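MgGH51 (Meripilus giganteus, PDB 6ZPY) is a GH51 alpha-L-arabinofuranosidase that probably removes terminal alpha-L-arabinofuranosyl residues from arabinose-containing polysaccharides. Local coordinates at residues Y397-Y402 and T423-G428; A477-L482 and W491-V496; V141-S146 and L163-S168. All coordinates share one frame; numbering follows the deposited sequence.

Interaction 1. Residues Y397-Y402 and T423-G428. With AHR (alpha-L-arabinofuranose), chain F.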
loop_
_atom_site.group_PDB
_atom_site.type_symbol
_atom_site.label_atom_id
_atom_site.label_comp_id
_atom_site.label_asym_id
_atom_site.label_seq_id
_atom_site.Cartn_x
_atom_site.Cartn_y
_atom_site.Cartn_z
ATOM N N TYR A 397 -8.691 -13.063 14.807
ATOM C CA TYR A 397 -7.734 -13.764 13.932
ATOM C C TYR A 397 -7.736 -13.081 12.575
ATOM O O TYR A 397 -8.773 -12.642 12.116
ATOM C CB TYR A 397 -8.166 -15.205 13.733
ATOM C CG TYR A 397 -7.643 -16.143 14.785
ATOM C CD1 TYR A 397 -6.324 -16.542 14.757
ATOM C CD2 TYR A 397 -8.442 -16.628 15.820
ATOM C CE1 TYR A 397 -5.817 -17.442 15.660
ATOM C CE2 TYR A 397 -7.941 -17.517 16.744
ATOM C CZ TYR A 397 -6.626 -17.917 16.670
ATOM O OH TYR A 397 -6.149 -18.808 17.588
ATOM N N ASP A 398 -6.559 -13.064 11.976
ATOM C CA ASP A 398 -6.360 -12.596 10.594
ATOM C C ASP A 398 -6.270 -13.844 9.726
ATOM O O ASP A 398 -5.375 -14.690 9.939
ATOM C CB ASP A 398 -5.088 -11.730 10.472
ATOM C CG ASP A 398 -4.861 -11.263 9.049
ATOM O OD1 ASP A 398 -5.732 -11.550 8.210
ATOM O OD2 ASP A 398 -3.794 -10.628 8.802
ATOM N N VAL A 399 -7.199 -13.964 8.805
ATOM C CA VAL A 399 -7.332 -15.110 7.894
ATOM C C VAL A 399 -6.918 -14.646 6.499
ATOM O O VAL A 399 -7.472 -13.660 6.006
ATOM C CB VAL A 399 -8.772 -15.662 7.919
ATOM C CG1 VAL A 399 -8.908 -16.881 7.023
ATOM C CG2 VAL A 399 -9.269 -15.949 9.345
ATOM N N HIS A 400 -5.997 -15.380 5.898
ATOM C CA HIS A 400 -5.540 -15.091 4.530
ATOM C C HIS A 400 -5.890 -16.245 3.612
ATOM O O HIS A 400 -5.696 -17.399 3.996
ATOM C CB HIS A 400 -4.013 -14.947 4.466
ATOM C CG HIS A 400 -3.460 -13.873 5.306
ATOM N ND1 HIS A 400 -2.087 -13.674 5.495
ATOM C CD2 HIS A 400 -4.063 -12.942 6.064
ATOM C CE1 HIS A 400 -1.904 -12.653 6.312
ATOM N NE2 HIS A 400 -3.095 -12.183 6.666
ATOM N N VAL A 401 -6.306 -15.928 2.387
ATOM C CA VAL A 401 -6.519 -16.969 1.373
ATOM C C VAL A 401 -6.253 -16.422 -0.019
ATOM O O VAL A 401 -6.786 -15.403 -0.402
ATOM C CB VAL A 401 -7.895 -17.634 1.474
ATOM C CG1 VAL A 401 -9.027 -16.674 1.200
ATOM C CG2 VAL A 401 -7.965 -18.814 0.527
ATOM N N TYR A 402 -5.418 -17.170 -0.711
ATOM C CA TYR A 402 -5.125 -16.991 -2.146
ATOM C C TYR A 402 -5.593 -18.244 -2.857
ATOM O O TYR A 402 -5.173 -19.340 -2.472
ATOM C CB TYR A 402 -3.647 -16.731 -2.320
ATOM C CG TYR A 402 -3.188 -15.450 -1.691
ATOM C CD1 TYR A 402 -3.487 -14.217 -2.229
ATOM C CD2 TYR A 402 -2.488 -15.464 -0.507
ATOM C CE1 TYR A 402 -3.016 -13.047 -1.670
ATOM C CE2 TYR A 402 -2.062 -14.301 0.102
ATOM C CZ TYR A 402 -2.294 -13.088 -0.499
ATOM O OH TYR A 402 -1.852 -11.944 0.059
ATOM N N THR A 423 -15.185 -13.905 19.190
ATOM C CA THR A 423 -14.039 -13.775 18.285
ATOM C C THR A 423 -14.483 -13.070 17.010
ATOM O O THR A 423 -15.541 -13.390 16.475
ATOM C CB THR A 423 -13.488 -15.136 17.863
ATOM O OG1 THR A 423 -13.535 -16.006 18.977
ATOM C CG2 THR A 423 -12.100 -14.996 17.282
ATOM N N THR A 424 -13.707 -12.102 16.562
ATOM C CA THR A 424 -13.946 -11.521 15.234
ATOM C C THR A 424 -12.802 -11.896 14.297
ATOM O O THR A 424 -11.704 -12.256 14.714
ATOM C CB THR A 424 -14.161 -10.019 15.339
ATOM O OG1 THR A 424 -13.015 -9.460 15.947
ATOM C CG2 THR A 424 -15.421 -9.707 16.125
ATOM N N TYR A 425 -13.108 -11.808 13.008
ATOM C CA TYR A 425 -12.212 -12.298 11.957
ATOM C C TYR A 425 -11.935 -11.160 10.986
ATOM O O TYR A 425 -12.844 -10.426 10.566
ATOM C CB TYR A 425 -12.811 -13.514 11.276
ATOM C CG TYR A 425 -12.965 -14.652 12.243
ATOM C CD1 TYR A 425 -11.888 -15.479 12.480
ATOM C CD2 TYR A 425 -14.080 -14.789 13.045
ATOM C CE1 TYR A 425 -11.960 -16.487 13.423
ATOM C CE2 TYR A 425 -14.155 -15.794 13.981
ATOM C CZ TYR A 425 -13.103 -16.660 14.164
ATOM O OH TYR A 425 -13.168 -17.645 15.097
ATOM N N PHE A 426 -10.673 -11.078 10.652
ATOM C CA PHE A 426 -10.116 -10.098 9.698
ATOM C C PHE A 426 -9.672 -10.914 8.498
ATOM O O PHE A 426 -8.766 -11.749 8.661
ATOM C CB PHE A 426 -8.960 -9.395 10.372
ATOM C CG PHE A 426 -8.128 -8.470 9.503
ATOM C CD1 PHE A 426 -8.670 -7.814 8.433
ATOM C CD2 PHE A 426 -6.818 -8.212 9.832
ATOM C CE1 PHE A 426 -7.917 -6.877 7.716
ATOM C CE2 PHE A 426 -6.068 -7.303 9.137
ATOM C CZ PHE A 426 -6.632 -6.628 8.077
ATOM N N GLU A 427 -10.275 -10.702 7.332
ATOM C CA GLU A 427 -9.775 -11.387 6.126
ATOM C C GLU A 427 -8.681 -10.459 5.573
ATOM O O GLU A 427 -8.950 -9.666 4.664
ATOM C CB GLU A 427 -10.877 -11.619 5.132
ATOM C CG GLU A 427 -10.479 -12.660 4.118
ATOM C CD GLU A 427 -10.714 -14.093 4.534
ATOM O OE1 GLU A 427 -11.351 -14.322 5.583
ATOM O OE2 GLU A 427 -10.314 -15.006 3.770
ATOM N N GLY A 428 -7.489 -10.524 6.139
ATOM C CA GLY A 428 -6.535 -9.432 5.961
ATOM C C GLY A 428 -5.788 -9.527 4.647
ATOM O O GLY A 428 -5.143 -8.533 4.275
HETATM O O5 AHR F . 0.361 -10.287 -0.365
HETATM C C5 AHR F . 1.655 -10.965 -0.552
HETATM C C4 AHR F . 2.142 -11.903 0.578
HETATM O O4 AHR F . 1.155 -12.939 0.860
HETATM C C3 AHR F . 2.240 -11.236 1.920
HETATM O O3 AHR F . 3.386 -10.458 2.184
HETATM C C2 AHR F . 2.119 -12.442 2.931
HETATM O O2 AHR F . 1.725 -11.928 4.214
HETATM C C1 AHR F . 1.226 -13.470 2.209
HETATM O O1 AHR F . 2.115 -14.624 2.140
#
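Strands 397-402 and 424-428 run parallel, their axes 4.5 Å apart at closest and 36° between their directions; the pairing covers Tyr397 to Val399. The alternating bonds of a parallel pair stitch them together: Tyr397 N to Thr424 O, Phe426 N to Tyr397 O at 2.9 Å, and Val399 N to Phe426 O at 2.7 Å. At the end of this run Gly428 N turns to two acceptors, the side-chain oxygen Asp398 OD1 at 2.9 Å and, weakly, Val399 O at 3.1 Å. It meets OD1 on the syn side, 27° out of the carboxylate plane; one N-H is thus shared between a side-chain oxygen and a weak backbone acceptor, neither bond straight. Asp398 extends with CG anti to the backbone N beside the Phe426 ring, both groups pointing the same way; CG lies 3.7 Å from Phe426 CD2. On the other face of the sheet Tyr397 CB rests 3.9 Å from Tyr425 CD1. Val399 CG2 also touches Tyr425 CD1. Glu427 starts away from the pair, but its bend at chi2 (85°) swings the carboxylate back across Val399, with OE2 coming 3.3 Å from Val401 CG1; OE1 is hydrogen-bonded to Tyr415 OH. Beyond the paired part, Tyr402 OH accepts a hydrogen bond from O5 of the bound arabinofuranose and is also hydrogen-bonded to Glu429, while His400 ND1 is hydrogen-bonded to Glu351, itself a sugar partner. The pair belongs to one beta-alpha-beta unit, strand 396-403, helix 405-410 and strand 424-432, within the eight-stranded parallel barrel. Strand 378-381 flanks it next to Asp398, and strand 474-479 lies along the other side, touching Phe426 and Glu427.

Interaction 2. Residues A477-L482 and W491-V496. With AHR (alpha-L-arabinofuranose), chain F.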
loop_
_atom_site.group_PDB
_atom_site.type_symbol
_atom_site.label_atom_id
_atom_site.label_comp_id
_atom_site.label_asym_id
_atom_site.label_seq_id
_atom_site.Cartn_x
_atom_site.Cartn_y
_atom_site.Cartn_z
ATOM N N ALA A 477 -11.815 -6.680 6.026
ATOM C CA ALA A 477 -11.433 -7.536 4.891
ATOM C C ALA A 477 -10.687 -6.677 3.898
ATOM O O ALA A 477 -11.137 -5.569 3.619
ATOM C CB ALA A 477 -12.631 -8.131 4.233
ATOM N N SER A 478 -9.552 -7.177 3.435
ATOM C CA SER A 478 -8.719 -6.433 2.470
ATOM C C SER A 478 -8.116 -7.382 1.441
ATOM O O SER A 478 -7.512 -8.422 1.796
ATOM C CB SER A 478 -7.663 -5.650 3.188
ATOM O OG SER A 478 -7.030 -6.386 4.215
ATOM N N TYR A 479 -8.236 -6.992 0.169
ATOM C CA TYR A 479 -7.542 -7.702 -0.928
ATOM C C TYR A 479 -6.034 -7.519 -0.743
ATOM O O TYR A 479 -5.583 -6.484 -0.225
ATOM C CB TYR A 479 -7.960 -7.035 -2.229
ATOM C CG TYR A 479 -7.484 -7.681 -3.504
ATOM C CD1 TYR A 479 -6.220 -7.412 -4.024
ATOM C CD2 TYR A 479 -8.306 -8.467 -4.263
ATOM C CE1 TYR A 479 -5.802 -7.985 -5.205
ATOM C CE2 TYR A 479 -7.921 -8.991 -5.485
ATOM C CZ TYR A 479 -6.651 -8.737 -5.963
ATOM O OH TYR A 479 -6.215 -9.284 -7.146
ATOM N N ALA A 480 -5.266 -8.448 -1.260
ATOM C CA ALA A 480 -3.813 -8.236 -1.299
ATOM C C ALA A 480 -3.203 -8.916 -2.499
ATOM O O ALA A 480 -3.648 -9.980 -2.897
ATOM C CB ALA A 480 -3.165 -8.769 -0.056
ATOM N N PRO A 481 -2.072 -8.367 -3.030
ATOM C CA PRO A 481 -1.541 -7.055 -2.681
ATOM C C PRO A 481 -2.333 -5.912 -3.300
ATOM O O PRO A 481 -3.076 -6.088 -4.288
ATOM C CB PRO A 481 -0.114 -7.039 -3.273
ATOM C CG PRO A 481 0.178 -8.497 -3.575
ATOM C CD PRO A 481 -1.163 -9.117 -3.908
ATOM N N LEU A 482 -2.135 -4.748 -2.704
ATOM C CA LEU A 482 -2.878 -3.554 -3.119
ATOM C C LEU A 482 -2.296 -2.939 -4.395
ATOM O O LEU A 482 -3.064 -2.490 -5.214
ATOM C CB LEU A 482 -2.763 -2.554 -1.971
ATOM C CG LEU A 482 -3.481 -1.250 -2.135
ATOM C CD1 LEU A 482 -4.966 -1.435 -2.325
ATOM C CD2 LEU A 482 -3.198 -0.390 -0.919
ATOM N N TRP A 491 4.764 -10.033 -7.352
ATOM C CA TRP A 491 3.500 -10.756 -7.088
ATOM C C TRP A 491 2.412 -10.194 -7.983
ATOM O O TRP A 491 2.308 -8.984 -8.041
ATOM C CB TRP A 491 3.103 -10.619 -5.608
ATOM C CG TRP A 491 1.900 -11.413 -5.200
ATOM C CD1 TRP A 491 0.613 -11.206 -5.568
ATOM C CD2 TRP A 491 1.907 -12.555 -4.356
ATOM N NE1 TRP A 491 -0.183 -12.160 -5.014
ATOM C CE2 TRP A 491 0.575 -12.981 -4.245
ATOM C CE3 TRP A 491 2.905 -13.179 -3.629
ATOM C CZ2 TRP A 491 0.202 -14.012 -3.387
ATOM C CZ3 TRP A 491 2.541 -14.229 -2.820
ATOM C CH2 TRP A 491 1.218 -14.636 -2.725
ATOM N N THR A 492 1.646 -11.085 -8.603
ATOM C CA THR A 492 0.407 -10.741 -9.310
ATOM C C THR A 492 -0.651 -11.709 -8.825
ATOM O O THR A 492 -0.363 -12.823 -8.410
ATOM C CB THR A 492 0.562 -10.856 -10.844
ATOM O OG1 THR A 492 0.730 -12.215 -11.232
ATOM C CG2 THR A 492 1.726 -10.037 -11.330
ATOM N N PRO A 493 -1.929 -11.398 -9.010
ATOM C CA PRO A 493 -2.437 -10.110 -9.443
ATOM C C PRO A 493 -2.487 -9.117 -8.289
ATOM O O PRO A 493 -2.379 -9.508 -7.120
ATOM C CB PRO A 493 -3.847 -10.463 -9.903
ATOM C CG PRO A 493 -4.263 -11.562 -8.937
ATOM C CD PRO A 493 -2.998 -12.372 -8.746
ATOM N N ASP A 494 -2.615 -7.841 -8.621
ATOM C CA ASP A 494 -2.616 -6.726 -7.667
ATOM C C ASP A 494 -3.810 -5.810 -7.918
ATOM O O ASP A 494 -4.300 -5.731 -9.041
ATOM C CB ASP A 494 -1.310 -5.968 -7.771
ATOM C CG ASP A 494 -0.147 -6.896 -7.617
ATOM O OD1 ASP A 494 0.179 -7.256 -6.466
ATOM O OD2 ASP A 494 0.484 -7.234 -8.681
ATOM N N LEU A 495 -4.247 -5.124 -6.880
ATOM C CA LEU A 495 -5.508 -4.407 -6.972
ATOM C C LEU A 495 -5.382 -3.193 -7.910
ATOM O O LEU A 495 -6.328 -2.917 -8.657
ATOM C CB LEU A 495 -5.973 -4.012 -5.581
ATOM C CG LEU A 495 -7.447 -3.664 -5.539
ATOM C CD1 LEU A 495 -8.291 -4.890 -5.720
ATOM C CD2 LEU A 495 -7.779 -2.962 -4.231
ATOM N N VAL A 496 -4.282 -2.480 -7.810
ATOM C CA VAL A 496 -4.056 -1.244 -8.546
ATOM C C VAL A 496 -2.644 -1.320 -9.075
ATOM O O VAL A 496 -1.718 -1.550 -8.320
ATOM C CB VAL A 496 -4.238 -0.025 -7.656
ATOM C CG1 VAL A 496 -3.857 1.212 -8.403
ATOM C CG2 VAL A 496 -5.661 0.055 -7.125
HETATM O O5 AHR F . 0.361 -10.287 -0.365
HETATM C C5 AHR F . 1.655 -10.965 -0.552
HETATM C C4 AHR F . 2.142 -11.903 0.578
HETATM O O4 AHR F . 1.155 -12.939 0.860
HETATM C C3 AHR F . 2.240 -11.236 1.920
HETATM O O3 AHR F . 3.386 -10.458 2.184
HETATM C C2 AHR F . 2.119 -12.442 2.931
HETATM O O2 AHR F . 1.725 -11.928 4.214
HETATM C C1 AHR F . 1.226 -13.470 2.209
HETATM O O1 AHR F . 2.115 -14.624 2.140
HETATM O O HOH W 1 -2.995 -11.446 -5.234
#
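Trp491 and Pro481 meet at about a right angle, and the indole can be followed outward from there. Its CB lies 4.1 Å from Pro481 CG. With CG swung anti to the backbone N (chi1 -175°), the five-membered ring comes against the proline, where CD1 is only 3.2 Å from Pro481 CD, a tight fit. NE1 donates to a water at 2.9 Å. That water gives its own protons to Ala480 O and Pro493 O, both at 2.8 Å, so one molecule ties three polar groups of the two segments. Further out, CE3 and CZ3 have C5 of the arabinofuranose over the ring face, offset toward the rim, and the tip, CH2, is 4.0 Å from the sugar's O4. Arg448 adds a cation-pi contact to the indole, and Tyr402 meets it ring to ring. Farther along both segments, the backbones are joined by Leu495 N to Pro481 O at 3.0 Å and Val496 N to Leu482 O. Leu495 CD1 sits over the centre of the Tyr479 ring, 3.7 Å from its centroid, a CH-pi contact; Leu495 CD2 packs on Leu482 CD1, and Tyr479 OH ends at Pro493 CG. Cis peptide bonds precede both Pro481 and Pro493; Ala480 O, on the first of these peptides, is one of the water's acceptors. Strand 474-479 is the last of the parallel barrel, and the segment that leaves it, with the loop folded against it, forms a wall of the sugar site at the C-terminal ends of the strands, the usual place for the active site of a (beta/alpha)8 glycoside hydrolase.

Interaction 3. Residues V141-S146 and L163-S168. With NAG (2-acetamido-2-deoxy-beta-D-glucopyranose), chain E.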
loop_
_atom_site.group_PDB
_atom_site.type_symbol
_atom_site.label_atom_id
_atom_site.label_comp_id
_atom_site.label_asym_id
_atom_site.label_seq_id
_atom_site.Cartn_x
_atom_site.Cartn_y
_atom_site.Cartn_z
ATOM N N VAL A 141 16.815 18.979 -22.160
ATOM C CA VAL A 141 16.483 19.554 -20.839
ATOM C C VAL A 141 15.057 20.087 -20.855
ATOM O O VAL A 141 14.728 20.948 -21.664
ATOM C CB VAL A 141 17.498 20.630 -20.436
ATOM C CG1 VAL A 141 17.089 21.387 -19.177
ATOM C CG2 VAL A 141 18.884 20.052 -20.239
ATOM N N LEU A 142 14.237 19.623 -19.929
ATOM C CA LEU A 142 12.845 20.081 -19.771
ATOM C C LEU A 142 12.699 20.994 -18.576
ATOM O O LEU A 142 11.808 21.781 -18.583
ATOM C CB LEU A 142 11.896 18.888 -19.652
ATOM C CG LEU A 142 11.738 18.067 -20.927
ATOM C CD1 LEU A 142 10.786 16.956 -20.712
ATOM C CD2 LEU A 142 11.268 18.912 -22.107
ATOM N N ALA A 143 13.539 20.893 -17.563
ATOM C CA ALA A 143 13.466 21.768 -16.399
ATOM C C ALA A 143 14.886 21.945 -15.863
ATOM O O ALA A 143 15.657 20.978 -15.911
ATOM C CB ALA A 143 12.577 21.116 -15.353
ATOM N N GLN A 144 15.194 23.122 -15.338
ATOM C CA GLN A 144 16.518 23.333 -14.755
ATOM C C GLN A 144 16.441 24.469 -13.775
ATOM O O GLN A 144 15.632 25.377 -13.925
ATOM C CB GLN A 144 17.571 23.635 -15.816
ATOM C CG GLN A 144 17.337 24.951 -16.516
ATOM C CD GLN A 144 18.110 24.985 -17.807
ATOM O OE1 GLN A 144 17.522 24.834 -18.901
ATOM N NE2 GLN A 144 19.427 25.083 -17.692
ATOM N N ASN A 145 17.311 24.400 -12.808
ATOM C CA ASN A 145 17.546 25.471 -11.838
ATOM C C ASN A 145 18.968 25.295 -11.341
ATOM O O ASN A 145 19.532 24.200 -11.433
ATOM C CB ASN A 145 16.465 25.387 -10.773
ATOM C CG ASN A 145 16.335 26.635 -9.933
ATOM O OD1 ASN A 145 17.105 27.608 -10.055
ATOM N ND2 ASN A 145 15.307 26.628 -9.081
ATOM N N SER A 146 19.542 26.350 -10.833
ATOM C CA SER A 146 20.931 26.293 -10.387
ATOM C C SER A 146 21.160 27.199 -9.217
ATOM O O SER A 146 20.340 28.101 -8.944
ATOM C CB SER A 146 21.833 26.653 -11.514
ATOM O OG SER A 146 21.615 27.976 -11.819
ATOM N N LEU A 163 11.829 23.079 -9.504
ATOM C CA LEU A 163 11.943 22.825 -10.944
ATOM C C LEU A 163 10.600 23.010 -11.607
ATOM O O LEU A 163 9.573 22.438 -11.190
ATOM C CB LEU A 163 12.459 21.433 -11.210
ATOM C CG LEU A 163 13.914 21.230 -10.854
ATOM C CD1 LEU A 163 14.264 19.756 -10.935
ATOM C CD2 LEU A 163 14.833 22.067 -11.703
ATOM N N HIS A 164 10.628 23.785 -12.681
ATOM C CA HIS A 164 9.431 24.105 -13.483
ATOM C C HIS A 164 9.663 23.667 -14.913
ATOM O O HIS A 164 10.403 24.325 -15.653
ATOM C CB HIS A 164 9.143 25.606 -13.447
ATOM C CG HIS A 164 8.968 26.176 -12.084
ATOM N ND1 HIS A 164 7.810 25.993 -11.360
ATOM C CD2 HIS A 164 9.782 26.947 -11.335
ATOM C CE1 HIS A 164 7.928 26.623 -10.206
ATOM N NE2 HIS A 164 9.119 27.242 -10.177
ATOM N N PRO A 165 9.059 22.565 -15.375
ATOM C CA PRO A 165 9.291 22.145 -16.747
ATOM C C PRO A 165 8.761 23.148 -17.759
ATOM O O PRO A 165 7.708 23.715 -17.598
ATOM C CB PRO A 165 8.533 20.836 -16.883
ATOM C CG PRO A 165 8.427 20.338 -15.461
ATOM C CD PRO A 165 8.248 21.588 -14.611
ATOM N N THR A 166 9.496 23.293 -18.850
ATOM C CA THR A 166 9.061 24.158 -19.966
ATOM C C THR A 166 8.050 23.455 -20.847
ATOM O O THR A 166 7.373 24.113 -21.613
ATOM C CB THR A 166 10.257 24.633 -20.767
ATOM O OG1 THR A 166 10.905 23.476 -21.303
ATOM C CG2 THR A 166 11.163 25.529 -19.963
ATOM N N ALA A 167 8.005 22.145 -20.751
ATOM C CA ALA A 167 7.075 21.328 -21.512
ATOM C C ALA A 167 6.892 20.022 -20.793
ATOM O O ALA A 167 7.873 19.556 -20.198
ATOM C CB ALA A 167 7.558 21.130 -22.933
ATOM N N SER A 168 5.698 19.465 -20.862
ATOM C CA SER A 168 5.475 18.086 -20.410
ATOM C C SER A 168 6.196 17.148 -21.368
ATOM O O SER A 168 6.239 17.382 -22.595
ATOM C CB SER A 168 4.008 17.777 -20.309
ATOM O OG SER A 168 3.408 18.645 -19.373
HETATM C C1 NAG E . 15.027 27.761 -8.240
HETATM C C2 NAG E . 13.768 28.509 -8.708
HETATM C C3 NAG E . 13.428 29.599 -7.741
HETATM C C4 NAG E . 13.317 29.007 -6.321
HETATM C C5 NAG E . 14.605 28.256 -5.955
HETATM C C6 NAG E . 14.557 27.617 -4.568
HETATM C C7 NAG E . 13.645 28.438 -11.099
HETATM C C8 NAG E . 14.109 29.103 -12.371
HETATM N N2 NAG E . 14.016 29.042 -10.012
HETATM O O3 NAG E . 12.198 30.207 -8.073
HETATM O O4 NAG E . 13.200 30.112 -5.423
HETATM O O5 NAG E . 14.803 27.242 -6.933
HETATM O O6 NAG E . 13.441 26.739 -4.542
HETATM O O7 NAG E . 13.001 27.377 -11.138
HETATM O O HOH W 2 13.612 23.411 -21.117
HETATM O O HOH W 3 13.043 25.021 -16.220
HETATM O O HOH W 4 12.821 25.459 -13.024
#
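Leu163 lays its side chain against the backbone of Gln144 and Asn145: with CG beside its own backbone N (chi1 -71°), CD2 comes 3.6 Å from Asn145 N and also touches Asn145 CB, while its CB faces Ala143 CB. At His164 the two backbones are spaced by water. His164 N donates to one water at 2.8 Å, which lies within bonding distance of Gln144 O and of the acetamide oxygen O7 of the N-acetylglucosamine. A second water accepts from Gln144 N and lies 2.8 Å from His164 O, a probable acceptor. At Pro165 the chains come directly together, its CA lying 3.7 Å from Ala143 CB and 3.1 Å from Leu142 O, the latter a CA-H...O contact. Direct bonding follows at Thr166, whose N donates to Leu142 O at 2.8 Å with an N-H...O angle of 164°. Its OG1 shares a third water with Val141 O, 2.7 Å from the hydroxyl. Ala167 ends the contact, its O and CB lying against the methyls of Leu142. Toward the neighbouring strand 129-136, Leu142 and Ala143 pair with Leu134 in a classic beta bulge. Strand 141-150 borders one five-stranded antiparallel sheet and strand 157-163 another, so the contact joins the borders of the two. Asn145 ND2 is covalently bonded to C1 of the sugar at 1.4 Å and also makes a hydrogen bond to Glu162 O. The chemistry is therefore that of an N-glycosylated edge: a small apolar strip, one strong backbone bond, and water carrying most of the remaining polar links, including, probably, one to the glycan.

From the N terminus, interaction 3 comes first: 141-146 and 163-168 close a loop made mainly of strand, tying together the borders of two antiparallel sheets. The chain, whose strand 20-21 already belongs to the parallel barrel, returns to it from strand 224-227 on, and interaction 1 closes the beta-alpha-beta unit around helix 405-410. Interaction 2 follows, closing a short loop just after the last barrel strand. The three are in series, with none nested or crossed. Interactions 1 and 2 are neighbours: strands 424-432 and 474-479 pair, Glu427 O approaches Ser478 N at 2.8 Å, and both contacts reach the same arabinofuranose. Interaction 3 stands apart, its centre about 49 Å from that of interaction 1 and about 36 Å from that of interaction 2.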